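Long-range contacts in L-lysine 6-oxidase (Marinomonas mediterranea, PDB 3WEU), which oxidises the side-chain amine of free L-lysine with a cysteine tryptophylquinone cofactor, releasing ammonium and the hydrogen peroxide that makes it antibacterial: residues Q61-F66 with L193-G198; W85-A90 with G224-V229; G140-S145 with N157-Y162; T150-I155 with F179-T184. One frame throughout, in Å; residues are numbered along the deposited sequence.

Interaction 1 of 4, residues Q61-F66 with L193-G198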
loop_
_atom_site.group_PDB
_atom_site.type_symbol
_atom_site.label_atom_id
_atom_site.label_comp_id
_atom_site.label_asym_id
_atom_site.label_seq_id
_atom_site.Cartn_x
_atom_site.Cartn_y
_atom_site.Cartn_z
ATOM N N GLN A 61 33.493 -13.421 -18.602
ATOM C CA GLN A 61 34.888 -12.983 -18.637
ATOM C C GLN A 61 35.840 -14.122 -18.856
ATOM O O GLN A 61 35.863 -15.058 -18.054
ATOM C CB GLN A 61 35.260 -12.289 -17.350
ATOM C CG GLN A 61 36.690 -11.860 -17.246
ATOM C CD GLN A 61 36.926 -10.576 -18.011
ATOM O OE1 GLN A 61 36.402 -9.531 -17.657
ATOM N NE2 GLN A 61 37.718 -10.650 -19.038
ATOM N N VAL A 62 36.690 -13.989 -19.875
ATOM C CA VAL A 62 37.855 -14.880 -20.064
ATOM C C VAL A 62 38.987 -14.386 -19.217
ATOM O O VAL A 62 39.286 -13.182 -19.199
ATOM C CB VAL A 62 38.299 -14.913 -21.533
ATOM C CG1 VAL A 62 39.559 -15.733 -21.749
ATOM C CG2 VAL A 62 37.165 -15.423 -22.402
ATOM N N PHE A 63 39.624 -15.294 -18.487
ATOM C CA PHE A 63 40.857 -15.001 -17.808
ATOM C C PHE A 63 41.962 -15.858 -18.406
ATOM O O PHE A 63 41.721 -17.025 -18.794
ATOM C CB PHE A 63 40.798 -15.342 -16.318
ATOM C CG PHE A 63 39.884 -14.492 -15.482
ATOM C CD1 PHE A 63 38.574 -14.778 -15.398
ATOM C CD2 PHE A 63 40.405 -13.485 -14.651
ATOM C CE1 PHE A 63 37.727 -14.032 -14.593
ATOM C CE2 PHE A 63 39.567 -12.745 -13.803
ATOM C CZ PHE A 63 38.221 -13.017 -13.762
ATOM N N LYS A 64 43.148 -15.286 -18.463
ATOM C CA LYS A 64 44.367 -15.899 -19.049
ATOM C C LYS A 64 45.456 -15.809 -17.985
ATOM O O LYS A 64 45.432 -14.912 -17.115
ATOM C CB LYS A 64 44.781 -15.173 -20.254
ATOM C CG LYS A 64 43.739 -15.276 -21.367
ATOM C CD LYS A 64 44.243 -14.613 -22.654
ATOM C CE LYS A 64 43.103 -14.492 -23.655
ATOM N NZ LYS A 64 43.575 -13.846 -24.924
ATOM N N VAL A 65 46.353 -16.789 -17.999
ATOM C CA VAL A 65 47.459 -16.818 -17.038
ATOM C C VAL A 65 48.727 -16.801 -17.862
ATOM O O VAL A 65 48.800 -17.383 -18.971
ATOM C CB VAL A 65 47.346 -18.010 -16.061
ATOM C CG1 VAL A 65 47.228 -19.302 -16.847
ATOM C CG2 VAL A 65 48.521 -18.069 -15.081
ATOM N N PHE A 66 49.727 -16.081 -17.339
ATOM C CA PHE A 66 50.954 -15.827 -18.071
ATOM C C PHE A 66 52.161 -16.172 -17.238
ATOM O O PHE A 66 52.146 -15.943 -16.033
ATOM C CB PHE A 66 51.032 -14.334 -18.415
ATOM C CG PHE A 66 49.953 -13.897 -19.339
ATOM C CD1 PHE A 66 48.703 -13.612 -18.858
ATOM C CD2 PHE A 66 50.160 -13.865 -20.704
ATOM C CE1 PHE A 66 47.689 -13.211 -19.730
ATOM C CE2 PHE A 66 49.133 -13.480 -21.573
ATOM C CZ PHE A 66 47.890 -13.209 -21.062
ATOM N N LEU A 193 39.938 -19.914 -18.260
ATOM C CA LEU A 193 38.713 -19.751 -17.483
ATOM C C LEU A 193 37.726 -18.769 -18.106
ATOM O O LEU A 193 38.139 -17.716 -18.612
ATOM C CB LEU A 193 39.095 -19.253 -16.102
ATOM C CG LEU A 193 37.949 -18.818 -15.193
ATOM C CD1 LEU A 193 37.084 -19.967 -14.801
ATOM C CD2 LEU A 193 38.448 -18.126 -13.885
ATOM N N ILE A 194 36.462 -19.091 -18.057
ATOM C CA ILE A 194 35.372 -18.164 -18.376
ATOM C C ILE A 194 34.463 -18.133 -17.219
ATOM O O ILE A 194 33.943 -19.170 -16.796
ATOM C CB ILE A 194 34.581 -18.619 -19.654
ATOM C CG1 ILE A 194 35.479 -18.503 -20.848
ATOM C CG2 ILE A 194 33.307 -17.783 -19.865
ATOM C CD1 ILE A 194 35.049 -19.303 -22.078
ATOM N N VAL A 195 34.258 -16.958 -16.638
ATOM C CA VAL A 195 33.277 -16.845 -15.593
ATOM C C VAL A 195 32.040 -16.132 -16.063
ATOM O O VAL A 195 32.130 -15.072 -16.651
ATOM C CB VAL A 195 33.826 -16.041 -14.408
ATOM C CG1 VAL A 195 32.777 -15.971 -13.283
ATOM C CG2 VAL A 195 35.153 -16.620 -13.936
ATOM N N LEU A 196 30.898 -16.756 -15.861
ATOM C CA LEU A 196 29.626 -16.205 -16.142
ATOM C C LEU A 196 28.951 -16.034 -14.801
ATOM O O LEU A 196 29.089 -16.902 -13.893
ATOM C CB LEU A 196 28.847 -17.150 -17.040
ATOM C CG LEU A 196 29.411 -17.346 -18.444
ATOM C CD1 LEU A 196 29.112 -18.695 -19.030
ATOM C CD2 LEU A 196 28.765 -16.357 -19.370
ATOM N N GLY A 197 28.238 -14.927 -14.650
ATOM C CA GLY A 197 27.592 -14.548 -13.403
ATOM C C GLY A 197 26.133 -14.916 -13.387
ATOM O O GLY A 197 25.694 -15.801 -14.089
ATOM N N GLY A 198 25.384 -14.178 -12.595
ATOM C CA GLY A 198 23.959 -14.402 -12.387
ATOM C C GLY A 198 23.046 -14.260 -13.580
ATOM O O GLY A 198 23.431 -13.839 -14.718
#
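Phe63 lies beside Leu193, the two side chains running the same way from one face of an antiparallel ladder. Phe63 CD1 sits 3.7 Å from Leu193 CD2. Phe63 CE1, the next ring atom, meets Val195 CG2, again at 3.7 Å, so one side of the ring touches two residues of the partner strand, both obliquely. In Val195, chi1 of -178° turns CG1 anti to the backbone N and leaves CG2 beside that N, facing the ring. On the reverse face Val62 and Ile194 form a smaller apolar pair, Val62 CG2 resting 3.8 Å from Ile194 CG1. Gln61 turns its amide back on its own strand: chi2 of 79° bends the chain, and NE2 donates to Val62 O at 3.0 Å while OE1 accepts from Val11 N. Beneath the side chains, Gln61 and Val195 exchange two backbone bonds, and Phe63 N gives a third to Leu193 O at 2.8 Å; the return bond from Leu193 N to Phe63 O is weak. Strand 58-66 thus pairs with both 193-196 and 4-13 in the sheet, while Trp85 and Val87 of strand 80-91 and Met244 of strand 237-247 pack onto the Phe63 and Leu193 face.

Interaction 2 of 4, residues W85-A90 with G224-V229; sequences WTVHLA and GSVTCV
The indole of Trp85 carries the sulfur of Cys228 over one face: SG stands 3.7 Å from the centroid of the six-membered ring and 13° off its normal, a sulfur-aromatic contact. Cys228 CB follows at 3.7 Å from Trp85 CZ3. At the indole edge, near its plane, Val226 CG1 approaches CE3, and NE1 is held by Gly191 O. SG is anti to the backbone N of Cys228 (chi1 -174°), which carries it over the ring. On the same face of the sheet Val87 and Val226 run alongside one another. All this rides on an antiparallel pair of long strands, 80-91 and 223-232, within the large mixed sheet of the N-terminal region, with Phe63, Val65 and Leu193 packed against the same apolar face. Thr86 and Thr227 exchange backbone bonds, the one from Thr86 N to Thr227 O being 2.8 Å. On their side of the sheet polar groups meet through water: water 2 donates to Thr86 O and bonds Ser225 OG at 2.8 Å and Thr227 OG1 at 2.9 Å. Further along, NE2 of His88 bonds Asp138, its ring meets that of Tyr162 at about a right angle, and Gly224 CA makes a CA-H...O contact of 3.1 Å with His88 O.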
loop_
_atom_site.group_PDB
_atom_site.type_symbol
_atom_site.label_atom_id
_atom_site.label_comp_id
_atom_site.label_asym_id
_atom_site.label_seq_id
_atom_site.Cartn_x
_atom_site.Cartn_y
_atom_site.Cartn_z
ATOM N N TRP A 85 41.330 -23.500 -11.957
ATOM C CA TRP A 85 40.873 -22.205 -11.548
ATOM C C TRP A 85 39.858 -22.447 -10.471
ATOM O O TRP A 85 38.994 -23.283 -10.644
ATOM C CB TRP A 85 40.169 -21.547 -12.762
ATOM C CG TRP A 85 40.974 -21.394 -14.000
ATOM C CD1 TRP A 85 41.043 -22.243 -15.067
ATOM C CD2 TRP A 85 41.759 -20.274 -14.329
ATOM N NE1 TRP A 85 41.852 -21.722 -16.042
ATOM C CE2 TRP A 85 42.287 -20.490 -15.624
ATOM C CE3 TRP A 85 42.035 -19.070 -13.668
ATOM C CZ2 TRP A 85 43.119 -19.577 -16.250
ATOM C CZ3 TRP A 85 42.827 -18.173 -14.295
ATOM C CH2 TRP A 85 43.370 -18.416 -15.581
ATOM N N THR A 86 39.928 -21.689 -9.374
ATOM C CA THR A 86 38.991 -21.773 -8.318
ATOM C C THR A 86 38.439 -20.393 -8.099
ATOM O O THR A 86 39.169 -19.437 -7.847
ATOM C CB THR A 86 39.673 -22.317 -7.041
ATOM O OG1 THR A 86 40.088 -23.660 -7.320
ATOM C CG2 THR A 86 38.757 -22.339 -5.951
ATOM N N VAL A 87 37.140 -20.274 -8.270
ATOM C CA VAL A 87 36.489 -18.979 -8.132
ATOM C C VAL A 87 35.486 -19.012 -7.031
ATOM O O VAL A 87 34.563 -19.907 -6.981
ATOM C CB VAL A 87 35.779 -18.594 -9.449
ATOM C CG1 VAL A 87 35.083 -17.248 -9.266
ATOM C CG2 VAL A 87 36.770 -18.586 -10.589
ATOM N N HIS A 88 35.628 -18.062 -6.119
ATOM C CA HIS A 88 34.704 -17.974 -5.035
ATOM C C HIS A 88 33.907 -16.649 -5.042
ATOM O O HIS A 88 34.402 -15.623 -4.618
ATOM C CB HIS A 88 35.433 -18.174 -3.676
ATOM C CG HIS A 88 34.510 -18.319 -2.492
ATOM N ND1 HIS A 88 34.980 -18.557 -1.202
ATOM C CD2 HIS A 88 33.169 -18.227 -2.383
ATOM C CE1 HIS A 88 33.961 -18.624 -0.370
ATOM N NE2 HIS A 88 32.845 -18.480 -1.062
ATOM N N LEU A 89 32.677 -16.704 -5.519
ATOM C CA LEU A 89 31.816 -15.536 -5.632
ATOM C C LEU A 89 30.839 -15.554 -4.463
ATOM O O LEU A 89 30.442 -16.638 -4.009
ATOM C CB LEU A 89 31.006 -15.634 -6.931
ATOM C CG LEU A 89 31.779 -15.712 -8.252
ATOM C CD1 LEU A 89 30.807 -15.633 -9.456
ATOM C CD2 LEU A 89 32.876 -14.687 -8.357
ATOM N N ALA A 90 30.433 -14.393 -3.977
ATOM C CA ALA A 90 29.397 -14.269 -2.943
ATOM C C ALA A 90 28.676 -12.936 -3.054
ATOM O O ALA A 90 29.138 -12.004 -3.741
ATOM C CB ALA A 90 29.987 -14.398 -1.522
ATOM N N GLY A 224 34.068 -11.838 -6.193
ATOM C CA GLY A 224 34.992 -12.646 -5.416
ATOM C C GLY A 224 36.274 -13.030 -6.058
ATOM O O GLY A 224 36.677 -12.495 -7.076
ATOM N N SER A 225 36.973 -13.975 -5.412
ATOM C CA SER A 225 38.321 -14.244 -5.715
ATOM C C SER A 225 38.465 -15.234 -6.834
ATOM O O SER A 225 37.622 -16.158 -7.000
ATOM C CB SER A 225 39.018 -14.855 -4.479
ATOM O OG SER A 225 38.318 -16.014 -4.033
ATOM N N VAL A 226 39.571 -15.073 -7.548
ATOM C CA VAL A 226 39.965 -15.973 -8.611
ATOM C C VAL A 226 41.321 -16.495 -8.200
ATOM O O VAL A 226 42.210 -15.710 -7.987
ATOM C CB VAL A 226 40.049 -15.323 -10.005
ATOM C CG1 VAL A 226 40.566 -16.287 -11.081
ATOM C CG2 VAL A 226 38.662 -14.846 -10.399
ATOM N N THR A 227 41.463 -17.829 -8.183
ATOM C CA THR A 227 42.777 -18.459 -7.947
ATOM C C THR A 227 43.116 -19.398 -9.079
ATOM O O THR A 227 42.285 -20.151 -9.506
ATOM C CB THR A 227 42.790 -19.241 -6.587
ATOM O OG1 THR A 227 42.401 -18.347 -5.564
ATOM C CG2 THR A 227 44.230 -19.754 -6.250
ATOM N N CYS A 228 44.325 -19.290 -9.572
ATOM C CA CYS A 228 44.818 -20.091 -10.646
ATOM C C CYS A 228 46.015 -20.857 -10.170
ATOM O O CYS A 228 47.026 -20.249 -9.815
ATOM C CB CYS A 228 45.309 -19.245 -11.802
ATOM S SG CYS A 228 45.804 -20.139 -13.260
ATOM N N VAL A 229 45.929 -22.178 -10.260
ATOM C CA VAL A 229 47.099 -23.074 -9.956
ATOM C C VAL A 229 47.493 -23.759 -11.248
ATOM O O VAL A 229 46.695 -24.478 -11.864
ATOM C CB VAL A 229 46.733 -24.148 -8.907
ATOM C CG1 VAL A 229 47.923 -25.088 -8.628
ATOM C CG2 VAL A 229 46.235 -23.527 -7.606
HETATM O O HOH W 1 42.655 -23.387 -8.253
HETATM O O HOH W 2 39.492 -18.117 -5.418
#

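Interaction 3 of 4, residues G140-S145 with N157-Y162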
loop_
_atom_site.group_PDB
_atom_site.type_symbol
_atom_site.label_atom_id
_atom_site.label_comp_id
_atom_site.label_asym_id
_atom_site.label_seq_id
_atom_site.Cartn_x
_atom_site.Cartn_y
_atom_site.Cartn_z
ATOM N N GLY A 140 29.916 -21.299 -1.695
ATOM C CA GLY A 140 31.279 -21.810 -1.728
ATOM C C GLY A 140 31.925 -21.606 -3.081
ATOM O O GLY A 140 31.225 -21.168 -4.012
ATOM N N PRO A 141 33.216 -21.941 -3.179
ATOM C CA PRO A 141 34.083 -21.938 -4.291
ATOM C C PRO A 141 33.691 -23.083 -5.193
ATOM O O PRO A 141 32.977 -24.015 -4.760
ATOM C CB PRO A 141 35.469 -22.102 -3.687
ATOM C CG PRO A 141 35.260 -22.887 -2.441
ATOM C CD PRO A 141 33.939 -22.382 -1.953
ATOM N N ARG A 142 33.903 -22.855 -6.479
ATOM C CA ARG A 142 33.841 -23.934 -7.450
ATOM C C ARG A 142 35.163 -23.897 -8.151
ATOM O O ARG A 142 35.798 -22.831 -8.226
ATOM C CB ARG A 142 32.718 -23.735 -8.485
ATOM C CG ARG A 142 31.283 -23.786 -8.018
ATOM C CD ARG A 142 30.877 -25.119 -7.391
ATOM N NE ARG A 142 29.569 -25.060 -6.804
ATOM C CZ ARG A 142 29.287 -24.553 -5.606
ATOM N NH1 ARG A 142 30.218 -23.999 -4.877
ATOM N NH2 ARG A 142 28.050 -24.524 -5.180
ATOM N N SER A 143 35.566 -25.041 -8.712
ATOM C CA SER A 143 36.801 -25.214 -9.486
ATOM C C SER A 143 36.507 -25.803 -10.860
ATOM O O SER A 143 35.551 -26.586 -11.056
ATOM C CB SER A 143 37.718 -26.178 -8.739
ATOM O OG SER A 143 38.167 -25.496 -7.571
ATOM N N VAL A 144 37.286 -25.390 -11.826
ATOM C CA VAL A 144 37.192 -25.923 -13.147
ATOM C C VAL A 144 38.602 -26.099 -13.671
ATOM O O VAL A 144 39.497 -25.346 -13.349
ATOM C CB VAL A 144 36.281 -24.947 -13.935
ATOM C CG1 VAL A 144 37.023 -23.680 -14.363
ATOM C CG2 VAL A 144 35.648 -25.597 -15.057
ATOM N N SER A 145 38.800 -27.114 -14.508
ATOM C CA SER A 145 40.040 -27.340 -15.209
ATOM C C SER A 145 39.839 -28.229 -16.398
ATOM O O SER A 145 38.841 -28.956 -16.516
ATOM C CB SER A 145 41.041 -28.004 -14.320
ATOM O OG SER A 145 40.544 -29.272 -13.877
ATOM N N ASN A 157 25.280 -28.087 -5.793
ATOM C CA ASN A 157 26.625 -28.728 -5.874
ATOM C C ASN A 157 27.617 -28.030 -4.960
ATOM O O ASN A 157 28.773 -27.808 -5.240
ATOM C CB ASN A 157 27.043 -28.817 -7.339
ATOM C CG ASN A 157 27.306 -27.447 -7.950
ATOM O OD1 ASN A 157 26.998 -26.394 -7.340
ATOM N ND2 ASN A 157 28.005 -27.458 -9.084
ATOM N N ILE A 158 27.109 -27.647 -3.801
ATOM C CA ILE A 158 27.934 -26.990 -2.827
ATOM C C ILE A 158 28.867 -28.081 -2.357
ATOM O O ILE A 158 28.391 -29.103 -1.937
ATOM C CB ILE A 158 27.082 -26.522 -1.619
ATOM C CG1 ILE A 158 26.151 -25.396 -2.032
ATOM C CG2 ILE A 158 28.002 -26.139 -0.444
ATOM C CD1 ILE A 158 24.978 -25.203 -1.102
ATOM N N PRO A 159 30.176 -27.871 -2.400
ATOM C CA PRO A 159 31.065 -28.917 -1.897
ATOM C C PRO A 159 30.860 -29.278 -0.410
ATOM O O PRO A 159 30.524 -28.419 0.397
ATOM C CB PRO A 159 32.464 -28.368 -2.115
ATOM C CG PRO A 159 32.288 -27.050 -2.797
ATOM C CD PRO A 159 30.874 -26.650 -2.811
ATOM N N GLU A 160 31.033 -30.557 -0.069
ATOM C CA GLU A 160 30.870 -31.016 1.327
ATOM C C GLU A 160 31.885 -30.335 2.266
ATOM O O GLU A 160 31.614 -30.121 3.417
ATOM C CB GLU A 160 31.034 -32.554 1.398
ATOM C CG GLU A 160 29.872 -33.290 0.799
ATOM C CD GLU A 160 29.999 -34.801 0.970
ATOM O OE1 GLU A 160 30.664 -35.247 1.937
ATOM O OE2 GLU A 160 29.436 -35.534 0.134
ATOM N N THR A 161 33.061 -29.979 1.764
ATOM C CA THR A 161 34.043 -29.259 2.587
ATOM C C THR A 161 33.688 -27.797 2.937
ATOM O O THR A 161 34.437 -27.170 3.697
ATOM C CB THR A 161 35.414 -29.273 1.925
ATOM O OG1 THR A 161 35.293 -28.759 0.585
ATOM C CG2 THR A 161 35.968 -30.731 1.880
ATOM N N TYR A 162 32.621 -27.266 2.322
ATOM C CA TYR A 162 32.179 -25.902 2.542
ATOM C C TYR A 162 31.089 -25.939 3.585
ATOM O O TYR A 162 29.909 -26.194 3.321
ATOM C CB TYR A 162 31.740 -25.161 1.220
ATOM C CG TYR A 162 31.869 -23.644 1.443
ATOM C CD1 TYR A 162 30.771 -22.862 1.730
ATOM C CD2 TYR A 162 33.075 -23.036 1.405
ATOM C CE1 TYR A 162 30.897 -21.491 2.000
ATOM C CE2 TYR A 162 33.221 -21.699 1.677
ATOM C CZ TYR A 162 32.146 -20.914 1.965
ATOM O OH TYR A 162 32.335 -19.577 2.217
#
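Asn157 opens the second segment by presenting its side-chain oxygen to Arg142. Asn157 OD1 lies at the edge of the guanidinium, in its plane, and takes two N-H groups at once: Arg142 NH2 at 3.0 Å and, in a weak bond, Arg142 NE at 2.9 Å. Seen from the amide, NH2 stands above the carbonyl plane, which fits the 71° between the two flat groups. CG sits between the backbone N and the carbonyl carbon of Asn157 (chi1 68°). OD1 also accepts from Ser154 N, and ND2 bonds Glu152 O. The main-chain O of Asn157 lies over one face of the guanidinium. Ile158 follows with its CA and CG1 beside Arg142 NH2. Pro159 sets CD over the same face, 3.4 Å from Arg142 NH1, while its CG approaches Pro141 O. From Pro159 a type I beta turn carries the chain round to Tyr162, closed by the bond from Tyr162 N to Pro159 O. Tyr162 then lays its ring on Gly140: Gly140 CA is 3.5 Å from the ring centroid and 6° off the normal, a CH-pi contact over the centre of the face. Pro141 CD meets the same ring obliquely, 3.5 Å from Tyr162 CD2. Beyond the pair, Tyr162 OH reaches Asp138, and Lys475 and Phe478 of helix 475-481 pack against Pro141 and Tyr162. Arg142 NH1 also bonds Pro141 O and Leu139 O, and NH2 bonds Ser154 O, so a buried cation is met by neutral oxygens; their dipoles would be expected to stabilise its charge without a carboxylate among these partners.

Interaction 4 of 4, residues T150-I155 with F179-T184; sequences TVEISI and FESLGT
Glu152 reaches across to the hydroxyls of Ser181 and Thr184. Glu152 CB projects on their side of the sheet, 4.2 Å from Gly183 O. Glu152 CG comes next, 3.5 Å from Ser181 OG; the chain bends there (chi2 64°), folding the carboxylate back over the opposite strand. CD lies close to Gly183 O, and beyond it the two oxygens part: Glu152 OE1 accepts from Thr184 OG1 at 2.6 Å, approached from above the carboxylate plane, while Glu152 OE2 takes Ser181 OG on its anti side but well out of that plane, also at 2.6 Å. Ser181 OG in turn accepts from Gly183 N, forming an ST turn where the chain rounds a corner. The main chains are joined by Ile153 N to Gly183 O, Leu182 N to Ile153 O, and Ile155 N to Glu180 O. Apolar contacts fill in: Ile153 CG2 near Leu182 CB, and Ile155 CG2 against Phe179 CE2 at 3.7 Å, pointing opposite ways as they pass. Tyr199 OH adds a further bond to OE2, and Arg58 bonds Thr184 OG1. With three hydroxyls turned to it, the carboxylate would probably stay ionised, although nearby Gly183 O would tend to oppose this.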
loop_
_atom_site.group_PDB
_atom_site.type_symbol
_atom_site.label_atom_id
_atom_site.label_comp_id
_atom_site.label_asym_id
_atom_site.label_seq_id
_atom_site.Cartn_x
_atom_site.Cartn_y
_atom_site.Cartn_z
ATOM N N THR A 150 32.478 -27.338 -17.592
ATOM C CA THR A 150 31.367 -26.492 -17.176
ATOM C C THR A 150 30.944 -26.918 -15.797
ATOM O O THR A 150 30.656 -28.101 -15.587
ATOM C CB THR A 150 30.167 -26.647 -18.072
ATOM O OG1 THR A 150 30.499 -26.326 -19.414
ATOM C CG2 THR A 150 29.065 -25.691 -17.660
ATOM N N VAL A 151 30.905 -25.995 -14.839
ATOM C CA VAL A 151 30.282 -26.259 -13.533
ATOM C C VAL A 151 29.461 -25.073 -13.031
ATOM O O VAL A 151 29.936 -23.936 -13.020
ATOM C CB VAL A 151 31.317 -26.714 -12.501
ATOM C CG1 VAL A 151 32.433 -25.786 -12.401
ATOM C CG2 VAL A 151 30.705 -26.898 -11.112
ATOM N N GLU A 152 28.225 -25.326 -12.639
ATOM C CA GLU A 152 27.364 -24.289 -12.094
ATOM C C GLU A 152 27.807 -23.932 -10.684
ATOM O O GLU A 152 28.262 -24.778 -9.895
ATOM C CB GLU A 152 25.928 -24.793 -12.100
ATOM C CG GLU A 152 24.887 -23.708 -12.027
ATOM C CD GLU A 152 24.854 -22.733 -13.229
ATOM O OE1 GLU A 152 25.538 -23.017 -14.270
ATOM O OE2 GLU A 152 24.018 -21.775 -13.141
ATOM N N ILE A 153 27.685 -22.673 -10.333
ATOM C CA ILE A 153 27.798 -22.295 -8.918
ATOM C C ILE A 153 26.394 -22.400 -8.346
ATOM O O ILE A 153 25.677 -21.419 -8.133
ATOM C CB ILE A 153 28.388 -20.871 -8.757
ATOM C CG1 ILE A 153 29.700 -20.678 -9.525
ATOM C CG2 ILE A 153 28.666 -20.530 -7.312
ATOM C CD1 ILE A 153 30.027 -19.179 -9.697
ATOM N N SER A 154 25.998 -23.627 -8.009
ATOM C CA SER A 154 24.609 -23.933 -7.727
ATOM C C SER A 154 24.367 -24.302 -6.268
ATOM O O SER A 154 25.256 -24.833 -5.639
ATOM C CB SER A 154 24.218 -25.140 -8.560
ATOM O OG SER A 154 22.949 -25.615 -8.221
ATOM N N ILE A 155 23.129 -24.142 -5.835
ATOM C CA ILE A 155 22.717 -24.601 -4.493
ATOM C C ILE A 155 22.729 -26.089 -4.465
ATOM O O ILE A 155 22.771 -26.637 -3.401
ATOM C CB ILE A 155 21.344 -24.117 -4.065
ATOM C CG1 ILE A 155 20.236 -24.699 -4.925
ATOM C CG2 ILE A 155 21.368 -22.607 -4.003
ATOM C CD1 ILE A 155 18.839 -24.403 -4.387
ATOM N N PHE A 179 15.690 -19.090 -5.756
ATOM C CA PHE A 179 17.118 -18.882 -5.993
ATOM C C PHE A 179 17.831 -20.216 -6.195
ATOM O O PHE A 179 17.649 -21.137 -5.422
ATOM C CB PHE A 179 17.770 -18.146 -4.815
ATOM C CG PHE A 179 19.219 -18.022 -4.979
ATOM C CD1 PHE A 179 19.744 -17.037 -5.805
ATOM C CD2 PHE A 179 20.079 -18.963 -4.451
ATOM C CE1 PHE A 179 21.117 -16.998 -6.052
ATOM C CE2 PHE A 179 21.417 -18.936 -4.694
ATOM C CZ PHE A 179 21.958 -17.945 -5.490
ATOM N N GLU A 180 18.713 -20.299 -7.172
ATOM C CA GLU A 180 19.404 -21.533 -7.486
ATOM C C GLU A 180 20.887 -21.410 -7.766
ATOM O O GLU A 180 21.611 -22.353 -7.579
ATOM C CB GLU A 180 18.754 -22.176 -8.717
ATOM C CG GLU A 180 17.584 -23.058 -8.341
ATOM C CD GLU A 180 16.899 -23.656 -9.571
ATOM O OE1 GLU A 180 16.390 -24.775 -9.477
ATOM O OE2 GLU A 180 16.877 -23.006 -10.627
ATOM N N SER A 181 21.344 -20.264 -8.280
ATOM C CA SER A 181 22.647 -20.176 -8.789
ATOM C C SER A 181 23.205 -18.727 -8.733
ATOM O O SER A 181 22.484 -17.774 -8.968
ATOM C CB SER A 181 22.672 -20.633 -10.244
ATOM O OG SER A 181 23.981 -20.566 -10.784
ATOM N N LEU A 182 24.503 -18.648 -8.584
ATOM C CA LEU A 182 25.265 -17.401 -8.741
ATOM C C LEU A 182 25.984 -17.258 -10.097
ATOM O O LEU A 182 26.555 -16.228 -10.422
ATOM C CB LEU A 182 26.238 -17.345 -7.609
ATOM C CG LEU A 182 25.915 -16.412 -6.395
ATOM C CD1 LEU A 182 24.619 -15.655 -6.209
ATOM C CD2 LEU A 182 26.830 -16.701 -5.231
ATOM N N GLY A 183 26.025 -18.346 -10.846
ATOM C CA GLY A 183 26.541 -18.322 -12.180
ATOM C C GLY A 183 27.171 -19.630 -12.594
ATOM O O GLY A 183 26.779 -20.682 -12.109
ATOM N N THR A 184 28.119 -19.550 -13.517
ATOM C CA THR A 184 28.660 -20.736 -14.188
ATOM C C THR A 184 30.148 -20.550 -14.451
ATOM O O THR A 184 30.565 -19.490 -14.929
ATOM C CB THR A 184 27.938 -20.950 -15.541
ATOM O OG1 THR A 184 26.510 -20.864 -15.413
ATOM C CG2 THR A 184 28.332 -22.265 -16.178
#

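Overall arrangement
All four contacts lie in or against one mixed sheet in the N-terminal region. Interactions 1 and 2 are its buried part, strand ladders whose apolar faces meet: Leu193 packs on Trp85 and Val87, and Val65 on the sulfur of Cys228. Interactions 3 and 4 are only partly buried and rely more on polar side chains, a cation in one and a carboxylate in the other. They meet at strand 150-154, which interaction 4 contains and to whose backbone oxygens, on Ser154 and Glu152, Arg142 and Asn157 of interaction 3 bond. Interaction 2 joins interaction 3 through neighbouring strands 80-91 and 137-145, and interaction 4 continues into interaction 1 where Leu196 pairs with Thr184.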